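Local coordinates for protein uracil-dna glycosylase (Deinococcus radiodurans, PDB 4UQM) that belongs to the uracil-DNA glycosylase superfamily, an alpha/beta fold with a parallel four-stranded sheet at its core, and is bound to DNA in this crystal, at residues 44-49 against 153-158; 110-115 against 120-125; 134-139 against 234-239. The protein carries 1 engineered substitution. All blocks are in the same frame, centred on the assembly; numbering follows the deposited sequence. Where two conformers were deposited one is given.

Contact 1 (44-49 against 153-158); sequences TDFLRQ and NSHQGK
Phe-46 overlaps two side chains of the loop 153-158, meeting His-155 with its edge and Lys-158 with one face. The edge that carries CE2 and CZ points at the face of the imidazole, a T-shaped pair with centroids 5.3 Å apart and planes at 67°; Phe-46 CE2 lies 3.9 Å from His-155 CD2. Lys-158 lays its aliphatic chain over the phenyl face, CD standing 4.2 Å from the centroid of the Phe-46 ring in a CH-pi contact. Lys-158 CG lies 3.6 Å from Phe-46 CE2, and the bend at the next bond (chi2 -61°) brings CD over the phenyl face. Lys-158 was modelled in two conformers, and this holds for one of them. The next residue after the phenylalanine, Leu-47, brings CD2 obliquely to the imidazole, 3.5 Å from His-155 ND1. Both imidazole nitrogens have hydrogen-bond partners outside the two segments: ND1 with Thr-146 OG1, NE2 with Glu-50 OE1 on the same helix 38-53. Helix and loop thus meet through carbon contacts and a T-shaped pair, while the polar bonds at the imidazole rim should hold the ring's rotation and so the face offered to Phe-46.

Contact 2 (110-115 against 120-125); sequences NIYKEL and PGFVAP
Tyr-112 is the first residue of helix 106-118 here to meet the returning chain, and it touches three of its residues. Its CB and CD2 rest against the methyl of Ala-124, CD2 at 3.8 Å from Ala-124 CB. On the same ring, CD1 comes 4.0 Å from Phe-122 CZ; the two aromatic planes are inclined at 47°. Farther out, Pro-125 crosses the phenol at about a right angle and sets CD over one face, 4.0 Å from the centroid of the Tyr-112 ring, a CH-pi contact. The first torsion, with CG anti to the carbonyl carbon (chi1 -73°), sends the phenol along this line of partners. Its hydroxyl passes Pro-125 CG and is hydrogen-bonded to His-127 O, which pins the far end of the ring just beyond the proline.

Lys-113, on a neighbouring face of the helix, packs instead on a sugar of the bound DNA. Leu-115, about a turn after Tyr-112, then closes the contact. Its CB sits over the face of Phe-122, 3.7 Å from the ring centroid and only 15° off the normal, while CD1 reaches toward the far rim, 3.7 Å from Phe-122 CZ. Phe-122, its CG anti to the backbone N, thus lies with its face against the leucine and its CZ corner against the tyrosine. Trp-133 and Phe-221 pack on the leucine from outside the two segments. What results is a helix followed by an extended chain that runs back obliquely across it, in reverse order, Phe-122 beside Leu-115 and Ala-124 beside Tyr-112, a local apolar closure on the flank of this alpha/beta fold.

Contact 3 (134-139 against 234-239); sequences AEQGVL and GPVEWQ
Gln-136 NE2 is held by two backbone oxygens, Glu-237 O at 2.9 Å across the contact and Ser-132 O in its own part of the chain. The glutamine belongs to a Schellman motif that ends helix 131-134, with Gly-137 as the positive-phi residue and strand 138-142, at the edge of the parallel sheet, following directly. The other half of the amide answers the same residue: Glu-237 N donates to Gln-136 OE1 at 2.8 Å, in the carbonyl plane and on a lone pair. The NE2 bond to Glu-237 O is nearly straight at 175°. The amide thus pairs with the N and O of one residue much as a backbone neighbour would, which should hold its rotation. Beyond CG the glutamine chain is extended (chi2 178°), which carries the amide out to the 234-239 loop. Beneath this polar pair, the two valines close the buried side, with Val-138 CG2 3.9 Å from Val-236 CG2. Ile-79 and Val-77 of the adjoining strand pack on these valines. The other gamma carbon of Val-236, CG1, stands 3.6 Å above the indole plane of Trp-238, over its centre.

Along the chain, contact 2 is nested inside the loop that contact 1 closes, while contact 3 crosses contact 1 and follows contact 2 in series. Contact 1 lies on the opposite side of the chain's centre from both others, about 34 Å from contact 2 and 31 Å from contact 3, centre to centre. It ties helix 38-53 to the loop before helix 160-172. Contacts 2 and 3 are neighbours, with centres about 15 Å apart: Val-123 N lies 2.9 Å from Gln-239 OE1, a probable hydrogen bond. The chain near the C-terminus therefore joins the edge strand 138-142 to the flank formed by helix 106-118. Contacts 1 and 2 come within about 6 and 4 Å (nearest atoms) of the bound DNA; contact 3 stays about 17 Å away.

Contact 1 (44-49 against 153-158)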
ATOM      1  N   THR A  44     -13.300   9.933  10.410  1.00 19.50           N
ATOM      2  CA  THR A  44     -13.198   9.172  11.671  1.00 20.93           C
ATOM      3  C   THR A  44     -14.582   8.871  12.271  1.00 20.32           C
ATOM      4  O   THR A  44     -14.888   7.741  12.691  1.00 20.30           O
ATOM      5  CB  THR A  44     -12.286   9.917  12.647  1.00 21.80           C
ATOM      6  OG1 THR A  44     -10.965   9.968  12.101  1.00 23.24           O
ATOM      7  CG2 THR A  44     -12.242   9.236  13.994  1.00 23.68           C
ATOM      8  N   ASP A  45     -15.461   9.867  12.235  1.00 20.16           N
ATOM      9  CA  ASP A  45     -16.805   9.686  12.808  1.00 21.27           C
ATOM     10  C   ASP A  45     -17.573   8.647  12.009  1.00 20.54           C
ATOM     11  O   ASP A  45     -18.295   7.825  12.570  1.00 20.64           O
ATOM     12  CB  ASP A  45     -17.604  10.991  12.820  1.00 22.19           C
ATOM     13  CG  ASP A  45     -17.179  11.939  13.905  1.00 25.79           C
ATOM     14  OD1 ASP A  45     -16.490  11.550  14.875  1.00 30.13           O
ATOM     15  OD2 ASP A  45     -17.551  13.094  13.758  1.00 31.19           O
ATOM     16  N   PHE A  46     -17.421   8.681  10.688  1.00 19.79           N
ATOM     17  CA  PHE A  46     -18.091   7.675   9.848  1.00 19.58           C
ATOM     18  C   PHE A  46     -17.561   6.279  10.147  1.00 18.29           C
ATOM     19  O   PHE A  46     -18.323   5.332  10.253  1.00 18.54           O
ATOM     20  CB  PHE A  46     -17.891   8.052   8.363  1.00 21.37           C
ATOM     21  CG  PHE A  46     -18.225   6.938   7.370  1.00 21.38           C
ATOM     22  CD1 PHE A  46     -19.537   6.548   7.156  1.00 25.20           C
ATOM     23  CD2 PHE A  46     -17.206   6.234   6.762  1.00 22.99           C
ATOM     24  CE1 PHE A  46     -19.816   5.489   6.214  1.00 25.11           C
ATOM     25  CE2 PHE A  46     -17.472   5.191   5.829  1.00 23.66           C
ATOM     26  CZ  PHE A  46     -18.781   4.833   5.622  1.00 24.32           C
ATOM     27  N   LEU A  47     -16.255   6.149  10.267  1.00 16.68           N
ATOM     28  CA  LEU A  47     -15.651   4.844  10.541  1.00 17.96           C
ATOM     29  C   LEU A  47     -16.061   4.314  11.926  1.00 17.53           C
ATOM     30  O   LEU A  47     -16.259   3.143  12.074  1.00 17.78           O
ATOM     31  CB  LEU A  47     -14.110   4.907  10.444  1.00 17.56           C
ATOM     32  CG  LEU A  47     -13.632   5.170   9.024  1.00 18.98           C
ATOM     33  CD1 LEU A  47     -12.139   5.257   9.058  1.00 20.64           C
ATOM     34  CD2 LEU A  47     -14.131   4.117   8.023  1.00 19.91           C
ATOM     35  N   ARG A  48     -16.199   5.179  12.929  1.00 17.55           N
ATOM     36  CA  ARG A  48     -16.706   4.719  14.210  1.00 19.49           C
ATOM     37  C   ARG A  48     -18.138   4.143  14.113  1.00 19.64           C
ATOM     38  O   ARG A  48     -18.445   3.098  14.659  1.00 20.30           O
ATOM     39  CB  ARG A  48     -16.612   5.845  15.216  1.00 19.84           C
ATOM     40  CG  ARG A  48     -15.171   6.152  15.587  1.00 21.02           C
ATOM     41  CD  ARG A  48     -15.078   7.462  16.358  1.00 22.29           C
ATOM     42  NE  ARG A  48     -13.690   7.806  16.637  1.00 22.61           N
ATOM     43  CZ  ARG A  48     -13.294   8.915  17.260  1.00 23.59           C
ATOM     44  NH1 ARG A  48     -14.180   9.822  17.692  1.00 26.48           N
ATOM     45  NH2 ARG A  48     -11.993   9.135  17.419  1.00 24.56           N
ATOM     46  N   GLN A  49     -18.981   4.797  13.331  1.00 19.40           N
ATOM     47  CA  GLN A  49     -20.332   4.278  13.082  1.00 19.62           C
ATOM     48  C   GLN A  49     -20.288   2.965  12.336  1.00 19.10           C
ATOM     49  O   GLN A  49     -21.022   2.005  12.666  1.00 20.18           O
ATOM     50  CB  GLN A  49     -21.166   5.295  12.284  1.00 20.86           C
ATOM     51  CG  GLN A  49     -21.803   6.402  13.081  1.00 22.49           C
ATOM     52  CD  GLN A  49     -22.992   5.868  13.896  1.00 23.65           C
ATOM     53  OE1 GLN A  49     -23.412   4.723  13.732  1.00 24.17           O
ATOM     54  NE2 GLN A  49     -23.476   6.652  14.762  1.00 26.36           N
ATOM     55  N   ASN A 153     -14.374  -2.037  -1.953  1.00 16.77           N
ATOM     56  CA  ASN A 153     -14.470  -0.590  -2.194  1.00 17.47           C
ATOM     57  C   ASN A 153     -15.685   0.053  -1.512  1.00 16.72           C
ATOM     58  O   ASN A 153     -16.096   1.139  -1.861  1.00 18.58           O
ATOM     59  CB  ASN A 153     -14.456  -0.252  -3.693  1.00 18.21           C
ATOM     60  CG  ASN A 153     -13.366   0.693  -4.052  1.00 17.17           C
ATOM     61  OD1 ASN A 153     -12.461   0.917  -3.276  1.00 17.48           O
ATOM     62  ND2 ASN A 153     -13.423   1.247  -5.246  1.00 20.59           N
ATOM     63  N   SER A 154     -16.218  -0.622  -0.476  1.00 17.08           N
ATOM     64  CA  SER A 154     -17.343  -0.095   0.286  1.00 17.31           C
ATOM     65  C   SER A 154     -17.062   1.167   1.059  1.00 17.33           C
ATOM     66  O   SER A 154     -17.996   1.904   1.393  1.00 18.56           O
ATOM     67  CB  SER A 154     -17.884  -1.142   1.244  1.00 17.98           C
ATOM     68  OG  SER A 154     -16.866  -1.830   1.957  1.00 17.35           O
ATOM     69  N   HIS A 155     -15.782   1.451   1.327  1.00 16.22           N
ATOM     70  CA  HIS A 155     -15.416   2.722   1.952  1.00 16.61           C
ATOM     71  C   HIS A 155     -14.774   3.728   1.020  1.00 17.15           C
ATOM     72  O   HIS A 155     -14.167   4.680   1.447  1.00 18.37           O
ATOM     73  CB  HIS A 155     -14.535   2.508   3.183  1.00 16.33           C
ATOM     74  CG  HIS A 155     -15.277   1.943   4.342  1.00 15.41           C
ATOM     75  ND1 HIS A 155     -14.658   1.669   5.549  1.00 16.32           N
ATOM     76  CD2 HIS A 155     -16.574   1.613   4.508  1.00 16.74           C
ATOM     77  CE1 HIS A 155     -15.560   1.221   6.403  1.00 17.43           C
ATOM     78  NE2 HIS A 155     -16.729   1.164   5.796  1.00 16.99           N
ATOM     79  N   GLN A 156     -14.904   3.496  -0.293  1.00 17.42           N
ATOM     80  CA  GLN A 156     -14.513   4.499  -1.277  1.00 17.81           C
ATOM     81  C   GLN A 156     -15.333   5.777  -1.101  1.00 19.29           C
ATOM     82  O   GLN A 156     -16.519   5.730  -0.792  1.00 20.89           O
ATOM     83  CB  GLN A 156     -14.610   3.889  -2.699  1.00 19.05           C
ATOM     84  CG  GLN A 156     -14.074   4.726  -3.843  1.00 20.46           C
ATOM     85  CD  GLN A 156     -14.969   5.845  -4.221  1.00 22.75           C
ATOM     86  OE1 GLN A 156     -16.193   5.772  -4.074  1.00 24.68           O
ATOM     87  NE2 GLN A 156     -14.378   6.913  -4.707  1.00 25.63           N
ATOM     88  N   GLY A 157     -14.682   6.914  -1.293  1.00 19.02           N
ATOM     89  CA  GLY A 157     -15.396   8.172  -1.383  1.00 20.64           C
ATOM     90  C   GLY A 157     -15.925   8.728  -0.054  1.00 21.29           C
ATOM     91  O   GLY A 157     -16.872   9.502  -0.035  1.00 24.82           O
ATOM     92  N   LYS A 158     -15.272   8.348   1.051  1.00 20.63           N
ATOM     93  CA  LYS A 158     -15.680   8.720   2.415  0.50 21.22           C
ATOM     94  C   LYS A 158     -14.642   9.552   3.147  1.00 21.66           C
ATOM     95  O   LYS A 158     -14.834   9.858   4.329  1.00 23.47           O
ATOM     96  CB  LYS A 158     -15.902   7.436   3.207  0.50 21.30           C
ATOM     97  CG  LYS A 158     -16.893   6.480   2.568  0.50 21.92           C
ATOM     98  CD  LYS A 158     -18.246   7.140   2.445  0.50 23.66           C
ATOM     99  CE  LYS A 158     -19.314   6.190   1.967  0.50 23.70           C
ATOM    100  NZ  LYS A 158     -20.539   7.022   1.688  0.50 28.99           N
TER

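Contact 2 (110-115 against 120-125)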
ATOM      1  N   ASN A 110      -1.340 -13.900  -7.615  1.00 17.41           N
ATOM      2  CA  ASN A 110      -1.029 -13.314  -8.919  1.00 17.87           C
ATOM      3  C   ASN A 110       0.226 -12.459  -8.866  1.00 16.74           C
ATOM      4  O   ASN A 110       1.021 -12.498  -9.803  1.00 18.44           O
ATOM      5  CB  ASN A 110      -2.224 -12.524  -9.421  1.00 17.28           C
ATOM      6  CG  ASN A 110      -3.319 -13.419  -9.951  1.00 19.94           C
ATOM      7  OD1 ASN A 110      -3.104 -14.602 -10.206  1.00 21.24           O
ATOM      8  ND2 ASN A 110      -4.491 -12.850 -10.185  1.00 20.12           N
ATOM      9  N   ILE A 111       0.425 -11.681  -7.807  1.00 16.72           N
ATOM     10  CA  ILE A 111       1.671 -10.994  -7.596  1.00 16.82           C
ATOM     11  C   ILE A 111       2.854 -11.977  -7.678  1.00 17.48           C
ATOM     12  O   ILE A 111       3.891 -11.696  -8.308  1.00 18.34           O
ATOM     13  CB  ILE A 111       1.655 -10.196  -6.270  1.00 16.78           C
ATOM     14  CG1 ILE A 111       0.794  -8.931  -6.409  1.00 16.38           C
ATOM     15  CG2 ILE A 111       3.058  -9.800  -5.801  1.00 16.53           C
ATOM     16  CD1 ILE A 111       0.369  -8.380  -5.064  1.00 16.96           C
ATOM     17  N   TYR A 112       2.736 -13.087  -6.955  1.00 16.83           N
ATOM     18  CA  TYR A 112       3.785 -14.139  -6.982  1.00 18.17           C
ATOM     19  C   TYR A 112       4.009 -14.702  -8.398  1.00 19.63           C
ATOM     20  O   TYR A 112       5.161 -14.947  -8.798  1.00 20.63           O
ATOM     21  CB  TYR A 112       3.468 -15.261  -6.017  1.00 18.15           C
ATOM     22  CG  TYR A 112       3.630 -14.970  -4.525  1.00 18.75           C
ATOM     23  CD1 TYR A 112       4.185 -13.765  -4.050  1.00 18.17           C
ATOM     24  CD2 TYR A 112       3.185 -15.884  -3.573  1.00 18.65           C
ATOM     25  CE1 TYR A 112       4.330 -13.524  -2.725  1.00 18.40           C
ATOM     26  CE2 TYR A 112       3.328 -15.649  -2.206  1.00 19.36           C
ATOM     27  CZ  TYR A 112       3.910 -14.466  -1.776  1.00 17.82           C
ATOM     28  OH  TYR A 112       4.040 -14.236  -0.440  1.00 18.73           O
ATOM     29  N   LYS A 113       2.941 -14.883  -9.173  1.00 19.46           N
ATOM     30  CA  LYS A 113       3.064 -15.395 -10.561  1.00 21.05           C
ATOM     31  C   LYS A 113       3.850 -14.414 -11.396  1.00 20.18           C
ATOM     32  O   LYS A 113       4.751 -14.800 -12.165  1.00 22.19           O
ATOM     33  CB  LYS A 113       1.676 -15.662 -11.217  1.00 21.75           C
ATOM     34  CG  LYS A 113       0.950 -16.893 -10.710  1.00 23.39           C
ATOM     35  CD  LYS A 113      -0.445 -17.054 -11.332  1.00 28.86           C
ATOM     36  CE  LYS A 113      -1.502 -17.381 -10.307  1.00 31.94           C
ATOM     37  NZ  LYS A 113      -2.872 -17.504 -10.878  1.00 36.13           N
ATOM     38  N   GLU A 114       3.534 -13.132 -11.272  1.00 18.96           N
ATOM     39  CA  GLU A 114       4.203 -12.119 -12.034  1.00 19.52           C
ATOM     40  C   GLU A 114       5.692 -11.987 -11.611  1.00 19.59           C
ATOM     41  O   GLU A 114       6.594 -11.877 -12.469  1.00 20.65           O
ATOM     42  CB  GLU A 114       3.454 -10.792 -11.920  1.00 18.86           C
ATOM     43  CG  GLU A 114       4.090  -9.658 -12.711  1.00 20.28           C
ATOM     44  CD  GLU A 114       4.017  -9.809 -14.206  1.00 22.41           C
ATOM     45  OE1 GLU A 114       3.202 -10.610 -14.706  1.00 23.12           O
ATOM     46  OE2 GLU A 114       4.782  -9.068 -14.904  1.00 23.18           O
ATOM     47  N   LEU A 115       5.963 -12.006 -10.307  1.00 19.13           N
ATOM     48  CA  LEU A 115       7.360 -12.026  -9.785  1.00 19.14           C
ATOM     49  C   LEU A 115       8.158 -13.204 -10.308  1.00 20.00           C
ATOM     50  O   LEU A 115       9.314 -13.046 -10.679  1.00 20.94           O
ATOM     51  CB  LEU A 115       7.326 -12.062  -8.257  1.00 18.90           C
ATOM     52  CG  LEU A 115       7.246 -10.707  -7.567  1.00 18.81           C
ATOM     53  CD1 LEU A 115       6.881 -10.871  -6.106  1.00 19.79           C
ATOM     54  CD2 LEU A 115       8.590  -9.950  -7.696  1.00 20.23           C
ATOM     55  N   PRO A 120      14.153 -13.152 -12.355  1.00 24.58           N
ATOM     56  CA  PRO A 120      14.800 -14.439 -12.432  1.00 27.13           C
ATOM     57  C   PRO A 120      15.225 -14.933 -11.077  1.00 25.46           C
ATOM     58  O   PRO A 120      15.759 -14.146 -10.281  1.00 26.30           O
ATOM     59  CB  PRO A 120      16.026 -14.166 -13.323  1.00 29.86           C
ATOM     60  CG  PRO A 120      15.608 -13.009 -14.163  1.00 31.93           C
ATOM     61  CD  PRO A 120      14.708 -12.196 -13.300  1.00 28.42           C
ATOM     62  N   GLY A 121      14.862 -16.159 -10.752  1.00 24.43           N
ATOM     63  CA  GLY A 121      15.209 -16.735  -9.455  1.00 24.56           C
ATOM     64  C   GLY A 121      14.195 -16.582  -8.345  1.00 23.06           C
ATOM     65  O   GLY A 121      14.322 -17.209  -7.286  1.00 23.22           O
ATOM     66  N   PHE A 122      13.169 -15.761  -8.558  1.00 21.55           N
ATOM     67  CA  PHE A 122      12.146 -15.610  -7.515  1.00 21.51           C
ATOM     68  C   PHE A 122      11.418 -16.944  -7.333  1.00 21.55           C
ATOM     69  O   PHE A 122      10.952 -17.555  -8.336  1.00 22.44           O
ATOM     70  CB  PHE A 122      11.142 -14.516  -7.880  1.00 19.81           C
ATOM     71  CG  PHE A 122      10.070 -14.354  -6.855  1.00 19.18           C
ATOM     72  CD1 PHE A 122      10.277 -13.570  -5.730  1.00 19.39           C
ATOM     73  CD2 PHE A 122       8.869 -15.058  -6.966  1.00 21.11           C
ATOM     74  CE1 PHE A 122       9.282 -13.476  -4.742  1.00 19.17           C
ATOM     75  CE2 PHE A 122       7.873 -14.949  -6.007  1.00 18.89           C
ATOM     76  CZ  PHE A 122       8.080 -14.161  -4.877  1.00 18.17           C
ATOM     77  N   VAL A 123      11.294 -17.396  -6.082  1.00 20.65           N
ATOM     78  CA  VAL A 123      10.544 -18.619  -5.758  1.00 21.48           C
ATOM     79  C   VAL A 123       9.443 -18.215  -4.794  1.00 20.32           C
ATOM     80  O   VAL A 123       9.728 -17.754  -3.702  1.00 20.03           O
ATOM     81  CB  VAL A 123      11.434 -19.705  -5.105  1.00 23.32           C
ATOM     82  CG1 VAL A 123      10.609 -20.922  -4.756  1.00 26.16           C
ATOM     83  CG2 VAL A 123      12.532 -20.145  -6.040  1.00 25.20           C
ATOM     84  N   ALA A 124       8.182 -18.371  -5.193  1.00 20.65           N
ATOM     85  CA  ALA A 124       7.073 -17.997  -4.354  1.00 20.16           C
ATOM     86  C   ALA A 124       7.043 -18.844  -3.087  1.00 20.66           C
ATOM     87  O   ALA A 124       7.121 -20.063  -3.181  1.00 22.28           O
ATOM     88  CB  ALA A 124       5.770 -18.166  -5.107  1.00 22.76           C
ATOM     89  N   PRO A 125       6.945 -18.213  -1.916  1.00 20.24           N
ATOM     90  CA  PRO A 125       6.852 -18.968  -0.688  1.00 21.16           C
ATOM     91  C   PRO A 125       5.420 -19.375  -0.420  1.00 21.39           C
ATOM     92  O   PRO A 125       4.498 -18.948  -1.108  1.00 22.06           O
ATOM     93  CB  PRO A 125       7.283 -17.967   0.338  1.00 21.88           C
ATOM     94  CG  PRO A 125       6.738 -16.691  -0.185  1.00 20.71           C
ATOM     95  CD  PRO A 125       6.881 -16.755  -1.648  1.00 19.44           C
TER

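Contact 3 (134-139 against 234-239)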
ATOM      1  N   ALA A 134       8.434  -4.265   3.439  1.00 16.41           N
ATOM      2  CA  ALA A 134       8.253  -2.978   4.163  1.00 16.04           C
ATOM      3  C   ALA A 134       9.547  -2.541   4.831  1.00 17.29           C
ATOM      4  O   ALA A 134       9.887  -1.346   4.877  1.00 18.96           O
ATOM      5  CB  ALA A 134       7.151  -3.109   5.185  1.00 18.14           C
ATOM      6  N   GLU A 135      10.281  -3.520   5.350  1.00 17.61           N
ATOM      7  CA  GLU A 135      11.544  -3.218   6.024  1.00 19.11           C
ATOM      8  C   GLU A 135      12.648  -2.703   5.085  1.00 18.97           C
ATOM      9  O   GLU A 135      13.664  -2.177   5.583  1.00 22.15           O
ATOM     10  CB  GLU A 135      12.029  -4.472   6.721  1.00 22.10           C
ATOM     11  CG  GLU A 135      11.158  -4.875   7.909  1.00 23.97           C
ATOM     12  CD  GLU A 135      11.455  -6.270   8.500  1.00 28.83           C
ATOM     13  OE1 GLU A 135      12.030  -7.159   7.841  1.00 32.47           O
ATOM     14  OE2 GLU A 135      11.046  -6.487   9.649  1.00 33.45           O
ATOM     15  N   GLN A 136      12.480  -2.931   3.777  1.00 17.47           N
ATOM     16  CA  GLN A 136      13.422  -2.428   2.747  1.00 19.07           C
ATOM     17  C   GLN A 136      13.002  -1.134   2.119  1.00 20.30           C
ATOM     18  O   GLN A 136      13.581  -0.740   1.137  1.00 23.74           O
ATOM     19  CB  GLN A 136      13.557  -3.455   1.650  1.00 19.89           C
ATOM     20  CG  GLN A 136      14.195  -4.748   2.044  1.00 20.75           C
ATOM     21  CD  GLN A 136      14.162  -5.619   0.778  1.00 21.48           C
ATOM     22  OE1 GLN A 136      14.906  -5.297  -0.168  1.00 21.63           O
ATOM     23  NE2 GLN A 136      13.365  -6.673   0.735  1.00 19.70           N
ATOM     24  N   GLY A 137      11.962  -0.459   2.597  1.00 17.22           N
ATOM     25  CA  GLY A 137      11.569   0.815   2.001  1.00 17.98           C
ATOM     26  C   GLY A 137      10.423   0.709   1.047  1.00 17.37           C
ATOM     27  O   GLY A 137      10.178   1.698   0.350  1.00 17.46           O
ATOM     28  N   VAL A 138       9.690  -0.391   1.052  1.00 16.04           N
ATOM     29  CA  VAL A 138       8.506  -0.530   0.192  1.00 15.54           C
ATOM     30  C   VAL A 138       7.266  -0.227   1.022  1.00 15.39           C
ATOM     31  O   VAL A 138       6.906  -1.005   1.922  1.00 16.00           O
ATOM     32  CB  VAL A 138       8.395  -1.940  -0.380  1.00 15.60           C
ATOM     33  CG1 VAL A 138       7.172  -2.032  -1.305  1.00 15.78           C
ATOM     34  CG2 VAL A 138       9.669  -2.324  -1.162  1.00 17.08           C
ATOM     35  N   LEU A 139       6.629   0.915   0.757  1.00 15.39           N
ATOM     36  CA  LEU A 139       5.446   1.323   1.465  1.00 15.11           C
ATOM     37  C   LEU A 139       4.256   0.626   0.818  1.00 14.69           C
ATOM     38  O   LEU A 139       3.965   0.864  -0.345  1.00 15.26           O
ATOM     39  CB  LEU A 139       5.309   2.849   1.419  1.00 17.05           C
ATOM     40  CG  LEU A 139       4.120   3.447   2.166  1.00 16.86           C
ATOM     41  CD1 LEU A 139       4.244   3.296   3.665  1.00 17.06           C
ATOM     42  CD2 LEU A 139       4.075   4.951   1.885  1.00 19.10           C
ATOM     43  N   GLY A 234      19.593   1.447  -4.197  1.00 31.25           N
ATOM     44  CA  GLY A 234      19.670   0.020  -4.269  1.00 28.16           C
ATOM     45  C   GLY A 234      18.344  -0.590  -4.705  1.00 24.65           C
ATOM     46  O   GLY A 234      17.280  -0.061  -4.398  1.00 26.48           O
ATOM     47  N   PRO A 235      18.427  -1.711  -5.393  1.00 24.27           N
ATOM     48  CA  PRO A 235      17.212  -2.434  -5.784  1.00 22.12           C
ATOM     49  C   PRO A 235      16.537  -3.044  -4.586  1.00 22.20           C
ATOM     50  O   PRO A 235      17.136  -3.194  -3.541  1.00 23.76           O
ATOM     51  CB  PRO A 235      17.733  -3.527  -6.681  1.00 22.87           C
ATOM     52  CG  PRO A 235      19.167  -3.736  -6.306  1.00 25.25           C
ATOM     53  CD  PRO A 235      19.657  -2.445  -5.759  1.00 26.06           C
ATOM     54  N   VAL A 236      15.284  -3.344  -4.761  1.00 20.28           N
ATOM     55  CA  VAL A 236      14.562  -4.146  -3.783  1.00 19.05           C
ATOM     56  C   VAL A 236      14.906  -5.616  -3.953  1.00 20.09           C
ATOM     57  O   VAL A 236      14.995  -6.143  -5.050  1.00 20.14           O
ATOM     58  CB  VAL A 236      13.020  -3.996  -3.989  1.00 18.75           C
ATOM     59  CG1 VAL A 236      12.219  -4.928  -3.062  1.00 18.34           C
ATOM     60  CG2 VAL A 236      12.585  -2.549  -3.772  1.00 20.98           C
ATOM     61  N   GLU A 237      15.104  -6.297  -2.825  1.00 19.15           N
ATOM     62  CA  GLU A 237      15.171  -7.736  -2.832  1.00 18.11           C
ATOM     63  C   GLU A 237      13.756  -8.288  -2.730  1.00 18.04           C
ATOM     64  O   GLU A 237      13.145  -8.274  -1.651  1.00 17.88           O
ATOM     65  CB  GLU A 237      15.984  -8.209  -1.645  1.00 18.29           C
ATOM     66  CG  GLU A 237      15.989  -9.716  -1.474  1.00 18.99           C
ATOM     67  CD  GLU A 237      16.636 -10.386  -2.637  1.00 20.55           C
ATOM     68  OE1 GLU A 237      17.873 -10.356  -2.724  1.00 20.46           O
ATOM     69  OE2 GLU A 237      15.926 -10.858  -3.526  1.00 21.40           O
ATOM     70  N   TRP A 238      13.184  -8.654  -3.874  1.00 18.01           N
ATOM     71  CA  TRP A 238      11.816  -9.105  -3.902  1.00 17.50           C
ATOM     72  C   TRP A 238      11.633 -10.505  -3.300  1.00 17.41           C
ATOM     73  O   TRP A 238      10.540 -10.850  -2.843  1.00 17.79           O
ATOM     74  CB  TRP A 238      11.238  -9.048  -5.337  1.00 18.78           C
ATOM     75  CG  TRP A 238      11.151  -7.649  -5.908  1.00 17.86           C
ATOM     76  CD1 TRP A 238      11.937  -7.109  -6.894  1.00 18.48           C
ATOM     77  CD2 TRP A 238      10.217  -6.624  -5.531  1.00 17.50           C
ATOM     78  NE1 TRP A 238      11.546  -5.811  -7.142  1.00 19.24           N
ATOM     79  CE2 TRP A 238      10.485  -5.494  -6.330  1.00 18.71           C
ATOM     80  CE3 TRP A 238       9.158  -6.579  -4.625  1.00 16.67           C
ATOM     81  CZ2 TRP A 238       9.764  -4.300  -6.199  1.00 19.02           C
ATOM     82  CZ3 TRP A 238       8.440  -5.394  -4.514  1.00 17.75           C
ATOM     83  CH2 TRP A 238       8.749  -4.276  -5.290  1.00 18.64           C
ATOM     84  N   GLN A 239      12.673 -11.337  -3.303  1.00 17.87           N
ATOM     85  CA  GLN A 239      12.553 -12.655  -2.671  1.00 18.80           C
ATOM     86  C   GLN A 239      12.171 -12.541  -1.223  1.00 19.48           C
ATOM     87  O   GLN A 239      12.724 -11.736  -0.513  1.00 18.95           O
ATOM     88  CB  GLN A 239      13.875 -13.419  -2.775  1.00 20.02           C
ATOM     89  CG  GLN A 239      13.785 -14.857  -2.246  1.00 19.42           C
ATOM     90  CD  GLN A 239      12.756 -15.668  -3.032  1.00 19.58           C
ATOM     91  OE1 GLN A 239      12.924 -15.883  -4.243  1.00 20.48           O
ATOM     92  NE2 GLN A 239      11.708 -16.105  -2.371  1.00 19.74           N
TER